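Local coordinates for protein signal recognition particle subunit SRP68 (Chaetomium thermophilum, PDB 4P3G) that probably acts as a subunit of the signal recognition particle, binding its RNA in targeting secretory and membrane proteins to the endoplasmic reticulum, at residues K37-R42 with I47-R52. Residues are numbered along the deposited sequence; the frame is centred on the assembly and turned at random.
Sequences KLLNCR and IATKNR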
loop_
_atom_site.group_PDB
_atom_site.type_symbol
_atom_site.label_atom_id
_atom_site.label_comp_id
_atom_site.label_asym_id
_atom_site.label_seq_id
_atom_site.Cartn_x
_atom_site.Cartn_y
_atom_site.Cartn_z
ATOM N N LYS A 37 8.067 -42.717 -8.638
ATOM C CA LYS A 37 9.217 -42.056 -9.221
ATOM C C LYS A 37 10.374 -41.980 -8.233
ATOM O O LYS A 37 11.539 -42.102 -8.627
ATOM C CB LYS A 37 8.806 -40.683 -9.712
ATOM C CG LYS A 37 7.691 -40.764 -10.745
ATOM C CD LYS A 37 7.807 -39.650 -11.741
ATOM C CE LYS A 37 6.460 -39.032 -12.027
ATOM N NZ LYS A 37 6.637 -37.580 -12.344
ATOM N N LEU A 38 10.063 -41.801 -6.954
ATOM C CA LEU A 38 11.101 -41.766 -5.931
ATOM C C LEU A 38 11.816 -43.104 -5.898
ATOM O O LEU A 38 13.037 -43.177 -5.732
ATOM C CB LEU A 38 10.496 -41.511 -4.554
ATOM C CG LEU A 38 11.478 -41.121 -3.449
ATOM C CD1 LEU A 38 12.289 -39.906 -3.862
ATOM C CD2 LEU A 38 10.759 -40.858 -2.145
ATOM N N LEU A 39 11.035 -44.165 -6.082
ATOM C CA LEU A 39 11.548 -45.522 -6.051
ATOM C C LEU A 39 12.498 -45.779 -7.218
ATOM O O LEU A 39 13.625 -46.237 -7.023
ATOM C CB LEU A 39 10.375 -46.504 -6.090
ATOM C CG LEU A 39 10.639 -48.001 -6.112
ATOM C CD1 LEU A 39 11.351 -48.447 -4.859
ATOM C CD2 LEU A 39 9.316 -48.696 -6.252
ATOM N N ASN A 40 12.049 -45.468 -8.427
ATOM C CA ASN A 40 12.891 -45.632 -9.597
ATOM C C ASN A 40 14.145 -44.789 -9.454
ATOM O O ASN A 40 15.223 -45.200 -9.870
ATOM C CB ASN A 40 12.132 -45.255 -10.867
ATOM C CG ASN A 40 10.958 -46.186 -11.142
ATOM O OD1 ASN A 40 11.032 -47.398 -10.889
ATOM N ND2 ASN A 40 9.865 -45.625 -11.654
ATOM N N CYS A 41 14.008 -43.622 -8.830
ATOM C CA CYS A 41 15.141 -42.722 -8.710
ATOM C C CYS A 41 16.236 -43.329 -7.836
ATOM O O CYS A 41 17.415 -43.305 -8.204
ATOM C CB CYS A 41 14.706 -41.368 -8.143
ATOM S SG CYS A 41 16.004 -40.095 -8.204
ATOM N N ARG A 42 15.843 -43.903 -6.704
ATOM C CA ARG A 42 16.815 -44.478 -5.786
ATOM C C ARG A 42 17.584 -45.626 -6.441
ATOM O O ARG A 42 18.792 -45.776 -6.233
ATOM C CB ARG A 42 16.127 -44.935 -4.499
ATOM C CG ARG A 42 15.801 -43.790 -3.582
ATOM C CD ARG A 42 14.810 -44.151 -2.505
ATOM N NE ARG A 42 14.539 -42.989 -1.651
ATOM C CZ ARG A 42 13.522 -42.882 -0.796
ATOM N NH1 ARG A 42 12.627 -43.851 -0.683
ATOM N NH2 ARG A 42 13.385 -41.783 -0.069
ATOM N N ILE A 47 20.937 -46.474 -4.558
ATOM C CA ILE A 47 20.624 -46.117 -3.181
ATOM C C ILE A 47 19.535 -47.038 -2.628
ATOM O O ILE A 47 18.587 -47.372 -3.336
ATOM C CB ILE A 47 20.186 -44.626 -3.090
ATOM C CG1 ILE A 47 21.387 -43.727 -3.390
ATOM C CG2 ILE A 47 19.601 -44.282 -1.719
ATOM C CD1 ILE A 47 21.075 -42.284 -3.407
ATOM N N ALA A 48 19.688 -47.453 -1.372
ATOM C CA ALA A 48 18.791 -48.425 -0.741
ATOM C C ALA A 48 17.310 -48.057 -0.839
ATOM O O ALA A 48 16.924 -46.918 -0.591
ATOM C CB ALA A 48 19.183 -48.637 0.720
ATOM N N THR A 49 16.484 -49.032 -1.208
ATOM C CA THR A 49 15.039 -48.834 -1.238
ATOM C C THR A 49 14.426 -49.277 0.092
ATOM O O THR A 49 13.378 -48.780 0.507
ATOM C CB THR A 49 14.386 -49.575 -2.422
ATOM O OG1 THR A 49 14.839 -50.936 -2.451
ATOM C CG2 THR A 49 14.756 -48.898 -3.732
ATOM N N LYS A 50 15.104 -50.213 0.753
ATOM C CA LYS A 50 14.748 -50.660 2.096
ATOM C C LYS A 50 15.991 -50.566 2.977
ATOM O O LYS A 50 16.892 -51.400 2.882
ATOM C CB LYS A 50 14.222 -52.100 2.079
ATOM C CG LYS A 50 14.203 -52.767 0.701
ATOM C CD LYS A 50 12.969 -52.376 -0.111
ATOM C CE LYS A 50 12.076 -53.576 -0.386
ATOM N NZ LYS A 50 11.639 -54.274 0.857
ATOM N N ASN A 51 16.029 -49.547 3.832
ATOM C CA ASN A 51 17.239 -49.169 4.571
ATOM C C ASN A 51 17.795 -50.262 5.500
ATOM O O ASN A 51 17.389 -50.348 6.661
ATOM C CB ASN A 51 16.961 -47.887 5.367
ATOM C CG ASN A 51 18.226 -47.165 5.779
ATOM O OD1 ASN A 51 19.318 -47.740 5.779
ATOM N ND2 ASN A 51 18.085 -45.896 6.140
ATOM N N ARG A 52 18.737 -51.072 5.005
ATOM C CA ARG A 52 19.257 -52.203 5.798
ATOM C C ARG A 52 20.779 -52.543 5.754
ATOM O O ARG A 52 21.252 -53.451 6.443
ATOM C CB ARG A 52 18.371 -53.438 5.605
ATOM C CG ARG A 52 17.254 -53.470 6.628
ATOM C CD ARG A 52 17.885 -53.359 8.010
ATOM N NE ARG A 52 16.945 -53.051 9.078
ATOM C CZ ARG A 52 17.218 -53.219 10.369
ATOM N NH1 ARG A 52 18.396 -53.707 10.740
ATOM N NH2 ARG A 52 16.310 -52.908 11.286
#
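The guanidinium of Arg42 has one face against Leu38, whose CD2 lies 3.3 Å above its plane and set off-centre, near the edge of the group, while the aliphatic part of the same arginine meets the 47-52 segment. With CG anti to the carbonyl carbon (chi1 -77°) and the chain extended from there to NE, the shaft passes alongside the loop backbone. Arg42 CB approaches Ile47 O at 3.7 Å, and Arg42 CD comes within 4.0 Å of Ala48 O. Both are van der Waals contacts with carbonyl oxygens; the polar link between the segments is made by the backbones. Ile47 N donates to Arg42 O over 2.8 Å. This bond, from an N-H five residues after its acceptor, closes a wide turn over the end of helix 27-44, and the CB of Ile47 packs beside the same oxygen.

One turn back on the helix, Leu39 reaches across to Thr49 by its CD1 branch, 3.6 Å from Thr49 CG2, in a small methyl-to-methyl contact at the surface. Thr49 CG2 also lies near Arg42 CB, at 4.3 Å, and so the methyl touches both helix side chains, the second loosely. Leu38 and Cys41 instead touch helix 71-93, and Lys58 lies beside Arg42. The contact joins the C-terminal part of helix 27-44 to the loop that follows it, where the chain turns back over the last turn of the helix before leading away, at the edge of the all-helical, TPR-like RNA-binding domain of SRP68.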